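PDB 3RYS: adenosine deaminase 1 from Arthrobacter aurescens, which probably catalyses the zinc-dependent hydrolytic deamination of adenine to hypoxanthine and ammonium, a step in purine salvage. Local coordinates for residues 77-82 against 119-124; 95-100 against 318-323. All coordinates share one frame; numbering follows the deposited sequence.

Contact 1 (77-82 against 119-124); sequences QDFTDM and NGVANA
Thr80 and Gly120 join two helices through a side-chain-to-backbone bond. The hydroxyl OG1 of Thr80 donates to Gly120 O at 2.6 Å, and a C=O...OG1 angle of 125° in the carbonyl plane places it on a lone pair of that oxygen. The first torsion of Thr80 (chi1 -69°) explains the aim: OG1 sits beside the backbone N, while the methyl CG2 takes the position anti to that N. Glu76 O, one turn earlier in the same helix as Thr80, is a second, weak partner that shares the hydroxyl proton. CG2 stands 4.2 Å from Ala124 CB, which points toward segment 77-82 and also rests 3.8 Å from Thr80 O. With a valine at this position, Gly120 O would probably lose its interhelical donor, and Glu76 O its weak partner.

One residue earlier, Phe79 directs its CB at the bare backbone of Gly120, reaching Gly120 CA at 3.6 Å. A CB built on Gly120 would fall 2.3 Å from Phe79 CB, so the absent side chain is what permits this approach. Beyond CB the phenyl group leads away from 119-124 toward the earlier part of that same helix, packing against Thr116 and Cys117 and meeting His107 edge-to-face. Val121 CG2 lies 4.2 Å from Phe79 CB, placed obliquely to the ring.

The backbones agree with this reading: Phe79 and Gly120 have their CA atoms 4.5 Å apart, and the local axes come within 7.0 Å at a signed crossing angle of -40°. Such close packing through a small residue, between helices running broadly the same way, fits outer helices of a TIM barrel, here helix 76-92 leading to strand 95-102, and helix 114-125 following that strand.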
loop_
_atom_site.group_PDB
_atom_site.type_symbol
_atom_site.label_atom_id
_atom_site.label_comp_id
_atom_site.label_asym_id
_atom_site.label_seq_id
_atom_site.Cartn_x
_atom_site.Cartn_y
_atom_site.Cartn_z
ATOM N N GLN A 77 -14.788 11.134 -12.132
ATOM C CA GLN A 77 -15.697 10.919 -11.013
ATOM C C GLN A 77 -15.487 9.531 -10.414
ATOM O O GLN A 77 -15.516 9.358 -9.194
ATOM C CB GLN A 77 -17.151 11.103 -11.465
ATOM C CG GLN A 77 -18.178 11.134 -10.333
ATOM C CD GLN A 77 -17.863 12.189 -9.278
ATOM O OE1 GLN A 77 -17.237 13.211 -9.569
ATOM N NE2 GLN A 77 -18.299 11.941 -8.044
ATOM N N ASP A 78 -15.269 8.546 -11.279
ATOM C CA ASP A 78 -15.020 7.175 -10.841
ATOM C C ASP A 78 -13.818 7.078 -9.900
ATOM O O ASP A 78 -13.885 6.421 -8.859
ATOM C CB ASP A 78 -14.821 6.262 -12.051
ATOM C CG ASP A 78 -16.076 6.135 -12.894
ATOM O OD1 ASP A 78 -17.181 6.305 -12.337
ATOM O OD2 ASP A 78 -15.958 5.862 -14.108
ATOM N N PHE A 79 -12.724 7.737 -10.268
ATOM C CA PHE A 79 -11.516 7.716 -9.452
ATOM C C PHE A 79 -11.710 8.460 -8.134
ATOM O O PHE A 79 -11.287 7.991 -7.078
ATOM C CB PHE A 79 -10.325 8.275 -10.236
ATOM C CG PHE A 79 -9.850 7.365 -11.333
ATOM C CD1 PHE A 79 -8.976 6.318 -11.057
ATOM C CD2 PHE A 79 -10.283 7.541 -12.636
ATOM C CE1 PHE A 79 -8.541 5.467 -12.066
ATOM C CE2 PHE A 79 -9.853 6.695 -13.649
ATOM C CZ PHE A 79 -8.978 5.658 -13.362
ATOM N N THR A 80 -12.363 9.617 -8.206
ATOM C CA THR A 80 -12.678 10.402 -7.018
ATOM C C THR A 80 -13.514 9.598 -6.029
ATOM O O THR A 80 -13.166 9.487 -4.855
ATOM C CB THR A 80 -13.452 11.677 -7.388
ATOM O OG1 THR A 80 -12.582 12.578 -8.086
ATOM C CG2 THR A 80 -13.989 12.355 -6.142
ATOM N N ASP A 81 -14.621 9.046 -6.515
ATOM C CA ASP A 81 -15.490 8.204 -5.704
ATOM C C ASP A 81 -14.715 7.092 -4.999
ATOM O O ASP A 81 -14.902 6.861 -3.807
ATOM C CB ASP A 81 -16.602 7.599 -6.563
ATOM C CG ASP A 81 -17.691 8.600 -6.896
ATOM O OD1 ASP A 81 -17.694 9.696 -6.299
ATOM O OD2 ASP A 81 -18.550 8.287 -7.747
ATOM N N MET A 82 -13.846 6.407 -5.736
ATOM C CA MET A 82 -13.098 5.285 -5.177
ATOM C C MET A 82 -12.168 5.739 -4.068
ATOM O O MET A 82 -12.037 5.072 -3.037
ATOM C CB MET A 82 -12.286 4.579 -6.262
ATOM C CG MET A 82 -11.191 3.678 -5.722
ATOM S SD MET A 82 -10.203 2.949 -7.042
ATOM C CE MET A 82 -9.460 4.411 -7.751
ATOM N N ASN A 119 -6.188 13.225 -12.054
ATOM C CA ASN A 119 -7.136 14.227 -11.575
ATOM C C ASN A 119 -8.198 13.638 -10.648
ATOM O O ASN A 119 -8.544 14.237 -9.629
ATOM C CB ASN A 119 -7.813 14.948 -12.745
ATOM C CG ASN A 119 -6.867 15.875 -13.489
ATOM O OD1 ASN A 119 -5.729 16.098 -13.067
ATOM N ND2 ASN A 119 -7.338 16.422 -14.607
ATOM N N GLY A 120 -8.713 12.464 -11.008
ATOM C CA GLY A 120 -9.746 11.814 -10.221
ATOM C C GLY A 120 -9.318 11.589 -8.784
ATOM O O GLY A 120 -10.040 11.928 -7.849
ATOM N N VAL A 121 -8.131 11.018 -8.612
ATOM C CA VAL A 121 -7.599 10.737 -7.285
ATOM C C VAL A 121 -7.214 12.023 -6.561
ATOM O O VAL A 121 -7.675 12.278 -5.451
ATOM C CB VAL A 121 -6.371 9.810 -7.359
ATOM C CG1 VAL A 121 -5.782 9.596 -5.973
ATOM C CG2 VAL A 121 -6.744 8.481 -7.998
ATOM N N ALA A 122 -6.372 12.829 -7.203
ATOM C CA ALA A 122 -5.868 14.063 -6.608
ATOM C C ALA A 122 -6.989 14.929 -6.049
ATOM O O ALA A 122 -6.884 15.461 -4.943
ATOM C CB ALA A 122 -5.053 14.847 -7.628
ATOM N N ASN A 123 -8.057 15.075 -6.826
ATOM C CA ASN A 123 -9.197 15.882 -6.409
ATOM C C ASN A 123 -9.791 15.377 -5.102
ATOM O O ASN A 123 -10.247 16.166 -4.272
ATOM C CB ASN A 123 -10.262 15.931 -7.508
ATOM C CG ASN A 123 -9.806 16.721 -8.733
ATOM O OD1 ASN A 123 -8.875 17.526 -8.656
ATOM N ND2 ASN A 123 -10.463 16.491 -9.869
ATOM N N ALA A 124 -9.776 14.062 -4.919
ATOM C CA ALA A 124 -10.221 13.474 -3.664
ATOM C C ALA A 124 -9.202 13.724 -2.556
ATOM O O ALA A 124 -9.573 13.930 -1.403
ATOM C CB ALA A 124 -10.478 11.989 -3.830
#

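Contact 2 (95-100 against 318-323)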
loop_
_atom_site.group_PDB
_atom_site.type_symbol
_atom_site.label_atom_id
_atom_site.label_comp_id
_atom_site.label_asym_id
_atom_site.label_seq_id
_atom_site.Cartn_x
_atom_site.Cartn_y
_atom_site.Cartn_z
ATOM N N VAL A 95 -6.686 5.623 10.625
ATOM C CA VAL A 95 -5.676 6.155 9.710
ATOM C C VAL A 95 -5.636 7.685 9.767
ATOM O O VAL A 95 -6.603 8.361 9.410
ATOM C CB VAL A 95 -5.913 5.686 8.253
ATOM C CG1 VAL A 95 -4.837 6.238 7.326
ATOM C CG2 VAL A 95 -5.946 4.170 8.174
ATOM N N ARG A 96 -4.510 8.222 10.223
ATOM C CA ARG A 96 -4.352 9.661 10.400
ATOM C C ARG A 96 -3.607 10.266 9.216
ATOM O O ARG A 96 -3.729 11.456 8.920
ATOM C CB ARG A 96 -3.596 9.937 11.697
ATOM C CG ARG A 96 -4.364 9.525 12.930
ATOM C CD ARG A 96 -5.558 10.438 13.111
ATOM N NE ARG A 96 -5.126 11.796 13.412
ATOM C CZ ARG A 96 -5.743 12.891 12.987
ATOM N NH1 ARG A 96 -6.828 12.788 12.231
ATOM N NH2 ARG A 96 -5.271 14.089 13.311
ATOM N N HIS A 97 -2.842 9.418 8.540
ATOM C CA HIS A 97 -2.055 9.815 7.386
ATOM C C HIS A 97 -1.977 8.630 6.434
ATOM O O HIS A 97 -1.724 7.494 6.854
ATOM C CB HIS A 97 -0.655 10.234 7.831
ATOM C CG HIS A 97 0.231 10.682 6.711
ATOM N ND1 HIS A 97 1.127 9.839 6.087
ATOM C CD2 HIS A 97 0.374 11.889 6.115
ATOM C CE1 HIS A 97 1.776 10.506 5.150
ATOM N NE2 HIS A 97 1.338 11.752 5.146
ATOM N N ALA A 98 -2.199 8.893 5.152
ATOM C CA ALA A 98 -2.238 7.831 4.160
ATOM C C ALA A 98 -1.368 8.175 2.962
ATOM O O ALA A 98 -1.561 9.210 2.324
ATOM C CB ALA A 98 -3.670 7.576 3.724
ATOM N N GLU A 99 -0.400 7.314 2.668
ATOM C CA GLU A 99 0.418 7.488 1.475
ATOM C C GLU A 99 0.011 6.450 0.437
ATOM O O GLU A 99 0.294 5.260 0.575
ATOM C CB GLU A 99 1.909 7.452 1.814
ATOM C CG GLU A 99 2.346 8.695 2.586
ATOM C CD GLU A 99 3.805 8.686 2.998
ATOM O OE1 GLU A 99 4.620 8.027 2.320
ATOM O OE2 GLU A 99 4.131 9.357 3.999
ATOM N N ILE A 100 -0.668 6.924 -0.600
ATOM C CA ILE A 100 -1.478 6.070 -1.456
ATOM C C ILE A 100 -0.848 5.780 -2.810
ATOM O O ILE A 100 -0.437 6.688 -3.532
ATOM C CB ILE A 100 -2.859 6.710 -1.666
ATOM C CG1 ILE A 100 -3.544 6.911 -0.312
ATOM C CG2 ILE A 100 -3.715 5.860 -2.589
ATOM C CD1 ILE A 100 -4.617 7.978 -0.317
ATOM N N SER A 318 6.757 7.557 7.572
ATOM C CA SER A 318 6.028 8.316 6.558
ATOM C C SER A 318 6.870 9.462 5.992
ATOM O O SER A 318 7.896 9.839 6.564
ATOM C CB SER A 318 4.704 8.848 7.118
ATOM O OG SER A 318 4.922 9.838 8.105
ATOM N N PHE A 319 6.430 9.997 4.858
ATOM C CA PHE A 319 7.076 11.148 4.243
ATOM C C PHE A 319 6.304 12.417 4.586
ATOM O O PHE A 319 6.332 13.399 3.847
ATOM C CB PHE A 319 7.170 10.980 2.725
ATOM C CG PHE A 319 7.971 9.784 2.294
ATOM C CD1 PHE A 319 9.129 9.426 2.967
ATOM C CD2 PHE A 319 7.578 9.023 1.204
ATOM C CE1 PHE A 319 9.869 8.322 2.569
ATOM C CE2 PHE A 319 8.321 7.922 0.801
ATOM C CZ PHE A 319 9.464 7.575 1.486
ATOM N N ALA A 320 5.604 12.383 5.714
ATOM C CA ALA A 320 4.882 13.547 6.202
ATOM C C ALA A 320 5.851 14.525 6.862
ATOM O O ALA A 320 7.000 14.176 7.155
ATOM C CB ALA A 320 3.799 13.125 7.177
ATOM N N SER A 321 5.388 15.752 7.087
ATOM C CA SER A 321 6.200 16.774 7.735
ATOM C C SER A 321 6.533 16.375 9.170
ATOM O O SER A 321 5.753 15.692 9.833
ATOM C CB SER A 321 5.460 18.107 7.745
ATOM O OG SER A 321 4.372 18.072 8.655
ATOM N N ASP A 322 7.689 16.807 9.655
ATOM C CA ASP A 322 8.066 16.508 11.028
ATOM C C ASP A 322 6.999 17.033 11.989
ATOM O O ASP A 322 6.792 16.479 13.073
ATOM C CB ASP A 322 9.441 17.098 11.349
ATOM C CG ASP A 322 10.551 16.449 10.542
ATOM O OD1 ASP A 322 10.508 15.213 10.356
ATOM O OD2 ASP A 322 11.464 17.171 10.089
ATOM N N ALA A 323 6.319 18.098 11.573
ATOM C CA ALA A 323 5.236 18.686 12.354
ATOM C C ALA A 323 4.033 17.747 12.407
ATOM O O ALA A 323 3.455 17.516 13.471
ATOM C CB ALA A 323 4.832 20.034 11.765
#
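The carboxylate of Glu99 is gripped from two directions: its OE2 accepts the backbone N-H of Phe319, and its OE1 forms a salt bridge with Arg220. The first bond is modelled at 2.5 Å between Phe319 N and Glu99 OE2, with an N-H...O angle of 160°; both values are tentative, because the place of OE2 is less sure. An extended chain beyond CG carries the carboxylate across to the loop, and the Glu99 and Phe319 side chains cross at about a right angle. OE1 lies 3.3 Å from Phe319 CD2, the carboxylate and ring planes being 25° apart. Arg220 also makes a cation-pi contact with the Phe319 ring.

Beside this, His97 offers a ring face to Ala320. The methyl CB stands 3.8 Å from the ring centroid, 26° off the normal, a CH-pi contact displaced toward the rim near NE2. Ser318 adds its CB, 3.9 Å from His97 ND1; its OG bonds to Ile315 O.

Chemically, the salt bridge to Arg220 suggests that this buried acid is an anion, and the Phe319 N-H is in keeping with that; Glu99 probably helps to hold the loop before helix 322-339 against strand 95-102.

Overall arrangement
From the N terminus, the chain enters helix 76-92, where residues 77-82 supply the first half of contact 1, and then strand 95-102, where residues 95-100 supply the first half of contact 2. Helix 114-125 follows and closes contact 1 after 36 intervening residues. Contact 2 waits for 318-323, with 217 residues between its segments, so the two loops cross. Contact 1 is therefore local, joining two outer helices either side of strand 95-102 in the sequence, whereas contact 2 brings the approach to the last helix back to an early strand of the parallel sheet. Their centres lie about 19 Å apart and their nearest atoms about 5 Å, without touching; helix 76-92 leads directly into strand 95-102.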